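Local structure of McyG protein (Microcystis aeruginosa PCC 7806, 4R0M) at residues Tyr44-Tyr48 with Gln49-Gln53; Pro85-Trp88 with Ala89-Gly93; Gln151-Ser154 with Val155-Arg159; Trp259-Leu262 with Ile263-His266. The protein probably activates phenylalanine-like carboxylic acid starter units as adenylates and loads them on a carrier domain in microcystin synthesis, and here holds phenylalanyl-adenylate. All coordinates share one frame; numbering follows the deposited sequence.

Contact 1 of 4, residues Tyr44-Tyr48 with Gln49-Gln53; sequences YFQSY and QDLYQ
Ser47 and Asp50 grip each other where strand 43-47 turns into helix 48-64, the short strand and helix axes standing at 78°. Ser47 OG lies 2.6 Å from Asp50 OD2, to which it donates from above the carboxylate plane, and it accepts from Asp50 N at 3.2 Å. Ser47 N adds a weak bond of 3.4 Å to the same Asp50 OD2. Ser47 OG thus takes Asp50 N while the Asp50 carboxylate turns back to Ser47 N: a capping box with Ser47 as N-cap, which gives the Asp50 N-H, in the first turn, a side-chain acceptor. Ser47 O takes the next amide, Leu51 N, at 2.9 Å, the bond running nearly along the C=O axis.

The packed side is made by Gln46, Tyr48 and Leu51. Leu51 CD2 comes to the edge of the Tyr48 ring, 4.2 Å from Tyr48 CD1, the two side chains running alongside each other, and Tyr48 OH is hydrogen-bonded to Cys242 O and Gln244. Gln46 sets CG opposite its backbone N (chi1 -173°) and runs on extended, which lays its CG 3.7 Å from Asp50 CB and its amide across Leu51, before OE1 reaches Tyr36 OH and NE2 reaches Asp54. Replacing Gln46 with an alanine would probably leave Tyr36 OH and Asp54 without this amide and open a gap beside Leu51. On the looser side Asp50 and Gln53 are exposed, and Gln53 NE2 reaches back one turn to Gln49 OE1 at 3.2 Å, nearly straight at 178°.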
loop_
_atom_site.group_PDB
_atom_site.type_symbol
_atom_site.label_atom_id
_atom_site.label_comp_id
_atom_site.label_asym_id
_atom_site.label_seq_id
_atom_site.Cartn_x
_atom_site.Cartn_y
_atom_site.Cartn_z
ATOM N N TYR A 44 -10.734 21.022 -5.352
ATOM C CA TYR A 44 -11.542 20.898 -6.556
ATOM C C TYR A 44 -12.544 19.759 -6.375
ATOM O O TYR A 44 -12.157 18.601 -6.190
ATOM C CB TYR A 44 -10.641 20.672 -7.777
ATOM C CG TYR A 44 -11.364 20.344 -9.066
ATOM C CD1 TYR A 44 -12.394 21.159 -9.548
ATOM C CD2 TYR A 44 -11.002 19.226 -9.819
ATOM C CE1 TYR A 44 -13.054 20.856 -10.731
ATOM C CE2 TYR A 44 -11.652 18.917 -11.005
ATOM C CZ TYR A 44 -12.676 19.734 -11.456
ATOM O OH TYR A 44 -13.321 19.429 -12.634
ATOM N N PHE A 45 -13.829 20.101 -6.405
ATOM C CA PHE A 45 -14.891 19.114 -6.229
ATOM C C PHE A 45 -15.414 18.613 -7.570
ATOM O O PHE A 45 -15.690 19.398 -8.476
ATOM C CB PHE A 45 -16.035 19.676 -5.373
ATOM C CG PHE A 45 -17.191 18.725 -5.190
ATOM C CD1 PHE A 45 -17.070 17.601 -4.372
ATOM C CD2 PHE A 45 -18.411 18.961 -5.825
ATOM C CE1 PHE A 45 -18.137 16.728 -4.203
ATOM C CE2 PHE A 45 -19.480 18.093 -5.655
ATOM C CZ PHE A 45 -19.343 16.974 -4.845
ATOM N N GLN A 46 -15.524 17.293 -7.681
ATOM C CA GLN A 46 -16.099 16.638 -8.844
ATOM C C GLN A 46 -17.146 15.651 -8.345
ATOM O O GLN A 46 -16.806 14.613 -7.774
ATOM C CB GLN A 46 -15.010 15.919 -9.649
ATOM C CG GLN A 46 -15.479 15.330 -10.974
ATOM C CD GLN A 46 -14.387 14.578 -11.720
ATOM O OE1 GLN A 46 -13.598 13.839 -11.124
ATOM N NE2 GLN A 46 -14.347 14.752 -13.038
ATOM N N SER A 47 -18.419 15.989 -8.546
ATOM C CA SER A 47 -19.526 15.109 -8.159
ATOM C C SER A 47 -19.473 13.809 -8.955
ATOM O O SER A 47 -18.875 13.760 -10.032
ATOM C CB SER A 47 -20.877 15.805 -8.362
ATOM O OG SER A 47 -21.231 15.862 -9.735
ATOM N N TYR A 48 -20.100 12.762 -8.425
ATOM C CA TYR A 48 -20.121 11.462 -9.097
ATOM C C TYR A 48 -20.740 11.530 -10.494
ATOM O O TYR A 48 -20.354 10.770 -11.385
ATOM C CB TYR A 48 -20.819 10.412 -8.237
ATOM C CG TYR A 48 -20.010 9.982 -7.036
ATOM C CD1 TYR A 48 -18.706 9.503 -7.185
ATOM C CD2 TYR A 48 -20.547 10.040 -5.754
ATOM C CE1 TYR A 48 -17.958 9.107 -6.089
ATOM C CE2 TYR A 48 -19.808 9.643 -4.650
ATOM C CZ TYR A 48 -18.515 9.178 -4.823
ATOM O OH TYR A 48 -17.770 8.779 -3.733
ATOM N N GLN A 49 -21.685 12.454 -10.670
ATOM C CA GLN A 49 -22.276 12.748 -11.974
ATOM C C GLN A 49 -21.238 13.331 -12.939
ATOM O O GLN A 49 -21.173 12.924 -14.102
ATOM C CB GLN A 49 -23.471 13.703 -11.815
ATOM C CG GLN A 49 -24.213 14.036 -13.107
ATOM C CD GLN A 49 -24.847 12.819 -13.759
ATOM O OE1 GLN A 49 -24.392 12.356 -14.807
ATOM N NE2 GLN A 49 -25.897 12.288 -13.137
ATOM N N ASP A 50 -20.436 14.280 -12.450
ATOM C CA ASP A 50 -19.364 14.892 -13.244
ATOM C C ASP A 50 -18.285 13.875 -13.611
ATOM O O ASP A 50 -17.795 13.867 -14.741
ATOM C CB ASP A 50 -18.723 16.065 -12.495
ATOM C CG ASP A 50 -19.676 17.229 -12.287
ATOM O OD1 ASP A 50 -20.171 17.792 -13.286
ATOM O OD2 ASP A 50 -19.906 17.599 -11.117
ATOM N N LEU A 51 -17.921 13.029 -12.649
ATOM C CA LEU A 51 -16.936 11.970 -12.866
ATOM C C LEU A 51 -17.399 11.025 -13.973
ATOM O O LEU A 51 -16.644 10.725 -14.902
ATOM C CB LEU A 51 -16.679 11.197 -11.565
ATOM C CG LEU A 51 -15.885 9.885 -11.635
ATOM C CD1 LEU A 51 -14.412 10.137 -11.927
ATOM C CD2 LEU A 51 -16.044 9.096 -10.346
ATOM N N TYR A 52 -18.649 10.579 -13.867
ATOM C CA TYR A 52 -19.267 9.714 -14.867
ATOM C C TYR A 52 -19.224 10.346 -16.260
ATOM O O TYR A 52 -18.847 9.686 -17.229
ATOM C CB TYR A 52 -20.706 9.375 -14.452
ATOM C CG TYR A 52 -21.513 8.620 -15.488
ATOM C CD1 TYR A 52 -21.334 7.250 -15.680
ATOM C CD2 TYR A 52 -22.468 9.275 -16.266
ATOM C CE1 TYR A 52 -22.077 6.558 -16.624
ATOM C CE2 TYR A 52 -23.214 8.591 -17.214
ATOM C CZ TYR A 52 -23.018 7.234 -17.389
ATOM O OH TYR A 52 -23.755 6.552 -18.331
ATOM N N GLN A 53 -19.593 11.624 -16.348
ATOM C CA GLN A 53 -19.583 12.344 -17.624
ATOM C C GLN A 53 -18.167 12.503 -18.173
ATOM O O GLN A 53 -17.947 12.370 -19.377
ATOM C CB GLN A 53 -20.260 13.716 -17.499
ATOM C CG GLN A 53 -21.766 13.692 -17.244
ATOM C CD GLN A 53 -22.569 12.986 -18.331
ATOM O OE1 GLN A 53 -22.214 13.009 -19.509
ATOM N NE2 GLN A 53 -23.669 12.359 -17.930
#

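Contact 2 of 4, residues Pro85-Trp88 with Ala89-Gly93; sequences PALW and ACFLG
Phe91 meets both Leu87 and Trp88 on one flank of helix 80-93. The aromatic contact is an edge-to-face pair: the edge of Phe91 points at the six-membered ring of Trp88, with centroids 5.2 Å apart and planes at 86°. Its touching atom is Phe91 CD2, 3.6 Å from Trp88 CE3 and offset toward the rim of the indole. Aliphatic packing comes from Leu87, whose CG, held opposite its backbone N (chi1 -179°), approaches Phe91 CE2 to 3.7 Å while Leu87 CD2 also touches Phe91 CE2. Leu87 O lies 3.4 Å above the plane of the Phe91 ring, toward its rim.

Backbone bonds are the regular i to i+4 set, from Ala89 N to Pro85 O at 2.9 Å through Leu92 N to Trp88 O. A glycine in place of Phe91 would probably leave the Trp88 ring without its edge-on partner and open a gap beside Leu87 and Pro97.

The helix is the crossover of the beta-alpha-beta unit 72-76, 80-93, 96-99, and helices 19-27 and 227-240 also pack on these aromatics. With every touching residue buried and no charged group among them, cohesion between the side chains rests on shape and ring orientation.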
loop_
_atom_site.group_PDB
_atom_site.type_symbol
_atom_site.label_atom_id
_atom_site.label_comp_id
_atom_site.label_asym_id
_atom_site.label_seq_id
_atom_site.Cartn_x
_atom_site.Cartn_y
_atom_site.Cartn_z
ATOM N N PRO A 85 -10.724 9.770 -13.179
ATOM C CA PRO A 85 -11.598 9.738 -14.353
ATOM C C PRO A 85 -11.144 8.761 -15.443
ATOM O O PRO A 85 -11.987 8.119 -16.074
ATOM C CB PRO A 85 -11.554 11.184 -14.855
ATOM C CG PRO A 85 -11.299 11.982 -13.624
ATOM C CD PRO A 85 -10.319 11.151 -12.849
ATOM N N ALA A 86 -9.833 8.641 -15.651
ATOM C CA ALA A 86 -9.284 7.702 -16.634
ATOM C C ALA A 86 -9.464 6.244 -16.213
ATOM O O ALA A 86 -9.701 5.374 -17.056
ATOM C CB ALA A 86 -7.815 7.996 -16.896
ATOM N N LEU A 87 -9.345 5.984 -14.913
ATOM C CA LEU A 87 -9.551 4.646 -14.357
ATOM C C LEU A 87 -10.999 4.195 -14.548
ATOM O O LEU A 87 -11.255 3.061 -14.975
ATOM C CB LEU A 87 -9.178 4.617 -12.870
ATOM C CG LEU A 87 -9.304 3.287 -12.122
ATOM C CD1 LEU A 87 -8.079 2.411 -12.340
ATOM C CD2 LEU A 87 -9.521 3.536 -10.637
ATOM N N TRP A 88 -11.934 5.090 -14.225
ATOM C CA TRP A 88 -13.361 4.830 -14.391
ATOM C C TRP A 88 -13.777 4.772 -15.831
ATOM O O TRP A 88 -14.690 4.024 -16.181
ATOM C CB TRP A 88 -14.193 5.847 -13.617
ATOM C CG TRP A 88 -14.277 5.504 -12.152
ATOM C CD1 TRP A 88 -13.589 6.096 -11.097
ATOM C CD2 TRP A 88 -15.085 4.447 -11.532
ATOM N NE1 TRP A 88 -13.916 5.502 -9.902
ATOM C CE2 TRP A 88 -14.806 4.505 -10.092
ATOM C CE3 TRP A 88 -15.985 3.494 -12.008
ATOM C CZ2 TRP A 88 -15.411 3.642 -9.190
ATOM C CZ3 TRP A 88 -16.588 2.628 -11.088
ATOM C CH2 TRP A 88 -16.306 2.701 -9.713
ATOM N N ALA A 89 -13.103 5.542 -16.683
ATOM C CA ALA A 89 -13.309 5.446 -18.127
ATOM C C ALA A 89 -13.090 4.010 -18.603
ATOM O O ALA A 89 -13.920 3.458 -19.329
ATOM C CB ALA A 89 -12.383 6.396 -18.867
ATOM N N CYS A 90 -11.972 3.422 -18.177
ATOM C CA CYS A 90 -11.629 2.039 -18.485
ATOM C C CYS A 90 -12.655 1.062 -17.914
ATOM O O CYS A 90 -13.065 0.118 -18.598
ATOM C CB CYS A 90 -10.227 1.704 -17.958
ATOM S SG CYS A 90 -8.884 2.616 -18.762
ATOM N N PHE A 91 -13.070 1.291 -16.670
ATOM C CA PHE A 91 -14.082 0.442 -16.030
ATOM C C PHE A 91 -15.383 0.390 -16.840
ATOM O O PHE A 91 -15.923 -0.691 -17.083
ATOM C CB PHE A 91 -14.375 0.904 -14.596
ATOM C CG PHE A 91 -13.271 0.612 -13.611
ATOM C CD1 PHE A 91 -12.342 -0.400 -13.843
ATOM C CD2 PHE A 91 -13.185 1.331 -12.424
ATOM C CE1 PHE A 91 -11.338 -0.668 -12.920
ATOM C CE2 PHE A 91 -12.184 1.065 -11.499
ATOM C CZ PHE A 91 -11.257 0.065 -11.748
ATOM N N LEU A 92 -15.861 1.559 -17.267
ATOM C CA LEU A 92 -17.117 1.675 -18.012
ATOM C C LEU A 92 -17.069 1.011 -19.387
ATOM O O LEU A 92 -18.068 0.453 -19.843
ATOM C CB LEU A 92 -17.527 3.142 -18.165
ATOM C CG LEU A 92 -17.845 4.003 -16.938
ATOM C CD1 LEU A 92 -18.087 5.439 -17.375
ATOM C CD2 LEU A 92 -19.040 3.483 -16.155
ATOM N N GLY A 93 -15.911 1.069 -20.044
ATOM C CA GLY A 93 -15.768 0.523 -21.392
ATOM C C GLY A 93 -15.339 -0.929 -21.473
ATOM O O GLY A 93 -15.199 -1.476 -22.566
#

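Contact 3 of 4, residues Gln151-Ser154 with Val155-Arg159; sequences QVIS and VNELR
Ser154 ends strand 152-154 and its backbone passes directly into helix 155-158, so the strand residue next to the turn is also the N-cap. Ser154 is still extended, whereas Val155 is already helical. Ser154 O faces the first turn and receives two weak bonds, from Leu158 N at 3.3 Å and from Glu157 N at 3.2 Å, the latter strongly bent. Arg159 N bonds to Val155 O.

The capping bond itself is made by the side chain. Ser154 OG stands between the backbone N and carbonyl carbon (chi1 70°), from where it accepts Glu157 N at 3.1 Å with an N-H...O angle of 139°; Glu157 CB passes 3.4 Å from the same OG. This is a serine N-cap at the start of a short helix that follows the edge strand of the four-stranded parallel sheet, its neighbour being strand 128-130.

Ile153 carries the apolar half. Its CG1 and CD1 lie across the carboxylate end of Glu157 at about a right angle, Ile153 CG1 coming 3.4 Å from Glu157 OE1. The extended Glu157 chain brings its carboxylate group (CD, OE1, OE2) against Ile153 CG1 and CD1, while OE2 makes a long, weak ion pair with Lys65. From the other flank of the turn Leu158 CD2 reaches Ile153 CD1 at 3.9 Å, and Leu158 packs on Ile58 and Leu62 of helix 48-64. Arg159 lays one guanidinium face over Val155 CG1, and its nitrogens form salt bridges to Asp82 and Asp54.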
loop_
_atom_site.group_PDB
_atom_site.type_symbol
_atom_site.label_atom_id
_atom_site.label_comp_id
_atom_site.label_asym_id
_atom_site.label_seq_id
_atom_site.Cartn_x
_atom_site.Cartn_y
_atom_site.Cartn_z
ATOM N N GLN A 151 3.837 3.828 -27.199
ATOM C CA GLN A 151 2.856 4.893 -27.404
ATOM C C GLN A 151 2.340 5.437 -26.081
ATOM O O GLN A 151 1.955 4.677 -25.189
ATOM C CB GLN A 151 1.688 4.403 -28.267
ATOM C CG GLN A 151 1.904 4.557 -29.766
ATOM C CD GLN A 151 1.792 6.001 -30.241
ATOM O OE1 GLN A 151 1.021 6.796 -29.695
ATOM N NE2 GLN A 151 2.559 6.342 -31.272
ATOM N N VAL A 152 2.342 6.762 -25.966
ATOM C CA VAL A 152 1.867 7.446 -24.767
ATOM C C VAL A 152 0.871 8.533 -25.163
ATOM O O VAL A 152 1.081 9.249 -26.145
ATOM C CB VAL A 152 3.025 8.082 -23.960
ATOM C CG1 VAL A 152 2.572 8.408 -22.542
ATOM C CG2 VAL A 152 4.241 7.163 -23.919
ATOM N N ILE A 153 -0.215 8.647 -24.402
ATOM C CA ILE A 153 -1.207 9.699 -24.628
ATOM C C ILE A 153 -1.670 10.321 -23.305
ATOM O O ILE A 153 -1.813 9.629 -22.296
ATOM C CB ILE A 153 -2.402 9.196 -25.486
ATOM C CG1 ILE A 153 -3.276 10.372 -25.940
ATOM C CG2 ILE A 153 -3.211 8.126 -24.751
ATOM C CD1 ILE A 153 -4.170 10.068 -27.122
ATOM N N SER A 154 -1.880 11.634 -23.314
ATOM C CA SER A 154 -2.361 12.335 -22.128
ATOM C C SER A 154 -3.877 12.212 -21.995
ATOM O O SER A 154 -4.592 12.107 -22.997
ATOM C CB SER A 154 -1.946 13.809 -22.160
ATOM O OG SER A 154 -2.659 14.517 -23.158
ATOM N N VAL A 155 -4.354 12.225 -20.751
ATOM C CA VAL A 155 -5.786 12.207 -20.458
ATOM C C VAL A 155 -6.476 13.438 -21.062
ATOM O O VAL A 155 -7.585 13.335 -21.592
ATOM C CB VAL A 155 -6.052 12.111 -18.938
ATOM C CG1 VAL A 155 -7.542 12.195 -18.634
ATOM C CG2 VAL A 155 -5.478 10.819 -18.376
ATOM N N ASN A 156 -5.801 14.586 -20.999
ATOM C CA ASN A 156 -6.322 15.836 -21.556
ATOM C C ASN A 156 -6.471 15.849 -23.078
ATOM O O ASN A 156 -7.290 16.600 -23.612
ATOM C CB ASN A 156 -5.491 17.034 -21.084
ATOM C CG ASN A 156 -5.853 17.477 -19.675
ATOM O OD1 ASN A 156 -4.979 17.835 -18.884
ATOM N ND2 ASN A 156 -7.146 17.456 -19.355
ATOM N N GLU A 157 -5.686 15.030 -23.773
ATOM C CA GLU A 157 -5.865 14.858 -25.212
ATOM C C GLU A 157 -7.091 13.986 -25.497
ATOM O O GLU A 157 -7.808 14.218 -26.472
ATOM C CB GLU A 157 -4.618 14.263 -25.867
ATOM C CG GLU A 157 -4.559 14.493 -27.372
ATOM C CD GLU A 157 -3.588 13.571 -28.088
ATOM O OE1 GLU A 157 -2.508 13.273 -27.533
ATOM O OE2 GLU A 157 -3.904 13.146 -29.221
ATOM N N LEU A 158 -7.323 12.992 -24.640
ATOM C CA LEU A 158 -8.498 12.120 -24.743
ATOM C C LEU A 158 -9.780 12.871 -24.396
ATOM O O LEU A 158 -10.855 12.530 -24.889
ATOM C CB LEU A 158 -8.358 10.893 -23.835
ATOM C CG LEU A 158 -7.211 9.905 -24.073
ATOM C CD1 LEU A 158 -7.048 9.013 -22.857
ATOM C CD2 LEU A 158 -7.425 9.064 -25.321
ATOM N N ARG A 159 -9.652 13.886 -23.544
ATOM C CA ARG A 159 -10.768 14.755 -23.177
ATOM C C ARG A 159 -11.202 15.666 -24.331
ATOM O O ARG A 159 -12.303 16.220 -24.310
ATOM C CB ARG A 159 -10.408 15.605 -21.953
ATOM C CG ARG A 159 -10.452 14.860 -20.629
ATOM C CD ARG A 159 -10.435 15.828 -19.457
ATOM N NE ARG A 159 -10.643 15.147 -18.180
ATOM C CZ ARG A 159 -9.698 14.945 -17.264
ATOM N NH1 ARG A 159 -8.459 15.375 -17.466
ATOM N NH2 ARG A 159 -9.995 14.315 -16.135
#

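Contact 4 of 4, residues Trp259-Leu262 with Ile263-His266; sequences WLEL and IQKH
Ile263 and Leu262 lose the most surface here, and each is met by a residue one turn away on helix 258-265. Ile263 reaches back to Trp259: its CD1 sits over the five-membered ring in a CH-pi contact, 4.0 Å from the centroid and 20° off the ring normal. The nearest ring atom is Trp259 NE1, 3.8 Å from Ile263 CD1. Having CG1 opposite the carbonyl carbon (chi1 -69°) directs the ethyl branch backward along the helix, and CG1 passes 3.2 Å from Trp259 O, the acceptor of Ile263 N. The indole N-H is used by Ser271 OG.

Leu262 runs alongside His266, pointing the same way, with Leu262 CD2 4.0 Å from His266 CD2. Leu262 O lies at the edge of the imidazole, in its plane, and takes His266 N at 3.1 Å from above the carbonyl plane; His266 is the first residue to leave helical phi/psi.

Leu262 and Trp259 both touch Leu219 of strand 217-220, so the helix seats its apolar flank on the sheet. The C-terminal end is polar: Glu43 OE2 takes both His266 NE2 and Lys265 NZ, and would tend to favour a charged histidine, though the lysine would offset this.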
loop_
_atom_site.group_PDB
_atom_site.type_symbol
_atom_site.label_atom_id
_atom_site.label_comp_id
_atom_site.label_asym_id
_atom_site.label_seq_id
_atom_site.Cartn_x
_atom_site.Cartn_y
_atom_site.Cartn_z
ATOM N N TRP A 259 -2.366 16.175 7.562
ATOM C CA TRP A 259 -3.284 15.043 7.612
ATOM C C TRP A 259 -4.318 15.242 8.684
ATOM O O TRP A 259 -5.504 15.003 8.457
ATOM C CB TRP A 259 -2.511 13.745 7.839
ATOM C CG TRP A 259 -3.344 12.486 7.744
ATOM C CD1 TRP A 259 -4.552 12.309 7.070
ATOM C CD2 TRP A 259 -3.031 11.165 8.310
ATOM N NE1 TRP A 259 -4.999 11.020 7.197
ATOM C CE2 TRP A 259 -4.137 10.280 7.924
ATOM C CE3 TRP A 259 -1.992 10.650 9.077
ATOM C CZ2 TRP A 259 -4.176 8.944 8.298
ATOM C CZ3 TRP A 259 -2.044 9.301 9.449
ATOM C CH2 TRP A 259 -3.111 8.471 9.069
ATOM N N LEU A 260 -3.871 15.692 9.855
ATOM C CA LEU A 260 -4.752 15.990 10.983
ATOM C C LEU A 260 -5.629 17.209 10.702
ATOM O O LEU A 260 -6.796 17.251 11.100
ATOM C CB LEU A 260 -3.926 16.210 12.255
ATOM C CG LEU A 260 -3.638 15.037 13.207
ATOM C CD1 LEU A 260 -3.321 13.729 12.493
ATOM C CD2 LEU A 260 -2.515 15.412 14.164
ATOM N N GLU A 261 -5.052 18.191 10.015
ATOM C CA GLU A 261 -5.756 19.404 9.613
ATOM C C GLU A 261 -6.917 19.077 8.671
ATOM O O GLU A 261 -8.017 19.619 8.814
ATOM C CB GLU A 261 -4.777 20.375 8.943
ATOM C CG GLU A 261 -5.402 21.643 8.370
ATOM C CD GLU A 261 -5.561 22.763 9.388
ATOM O OE1 GLU A 261 -5.426 22.518 10.606
ATOM O OE2 GLU A 261 -5.824 23.908 8.961
ATOM N N LEU A 262 -6.662 18.185 7.716
ATOM C CA LEU A 262 -7.660 17.809 6.719
ATOM C C LEU A 262 -8.771 16.928 7.291
ATOM O O LEU A 262 -9.920 17.016 6.851
ATOM C CB LEU A 262 -6.996 17.141 5.513
ATOM C CG LEU A 262 -6.176 18.048 4.583
ATOM C CD1 LEU A 262 -5.244 17.213 3.717
ATOM C CD2 LEU A 262 -7.061 18.946 3.727
ATOM N N ILE A 263 -8.429 16.093 8.272
ATOM C CA ILE A 263 -9.426 15.301 8.995
ATOM C C ILE A 263 -10.404 16.229 9.725
ATOM O O ILE A 263 -11.617 16.018 9.682
ATOM C CB ILE A 263 -8.773 14.307 9.987
ATOM C CG1 ILE A 263 -8.029 13.202 9.226
ATOM C CG2 ILE A 263 -9.819 13.688 10.908
ATOM C CD1 ILE A 263 -7.014 12.445 10.059
ATOM N N GLN A 264 -9.860 17.259 10.371
ATOM C CA GLN A 264 -10.643 18.242 11.112
ATOM C C GLN A 264 -11.506 19.106 10.190
ATOM O O GLN A 264 -12.705 19.271 10.430
ATOM C CB GLN A 264 -9.713 19.132 11.942
ATOM C CG GLN A 264 -10.422 20.195 12.767
ATOM C CD GLN A 264 -9.460 21.171 13.418
ATOM O OE1 GLN A 264 -9.238 21.120 14.626
ATOM N NE2 GLN A 264 -8.880 22.063 12.616
ATOM N N LYS A 265 -10.881 19.649 9.146
ATOM C CA LYS A 265 -11.527 20.566 8.209
ATOM C C LYS A 265 -12.693 19.924 7.452
ATOM O O LYS A 265 -13.724 20.563 7.237
ATOM C CB LYS A 265 -10.495 21.108 7.214
ATOM C CG LYS A 265 -11.025 22.159 6.252
ATOM C CD LYS A 265 -10.027 22.448 5.143
ATOM C CE LYS A 265 -10.591 23.444 4.141
ATOM N NZ LYS A 265 -9.577 23.852 3.128
ATOM N N HIS A 266 -12.521 18.667 7.054
ATOM C CA HIS A 266 -13.508 17.978 6.227
ATOM C C HIS A 266 -14.351 16.997 6.988
ATOM O O HIS A 266 -15.148 16.266 6.393
ATOM C CB HIS A 266 -12.817 17.278 5.065
ATOM C CG HIS A 266 -12.296 18.223 4.014
ATOM N ND1 HIS A 266 -13.063 18.677 3.008
ATOM C CD2 HIS A 266 -11.040 18.796 3.841
ATOM C CE1 HIS A 266 -12.339 19.498 2.228
ATOM N NE2 HIS A 266 -11.100 19.571 2.737
#

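Contact 2 is wholly buried, while contacts 1, 3 and 4 are each only partly so. Contacts 1 and 3 are alike in chemistry, both being serine N-caps where a strand gives way to a helix, but contact 1 has the reciprocal aspartate of a capping box and contact 3 does not. Contacts 2 and 4 lie within single helices, one carried by an aromatic pair, the other by an isoleucine over an indole. Helix 48-64, part of contact 1, also packs on contacts 2 and 3, Ile58 meeting Pro85, Ala89, Val155 and Leu158; helix 80-93 of contact 2 touches Leu51 and Val155. Contact 4 stands apart, its nearest atoms about 8 Å from contact 1.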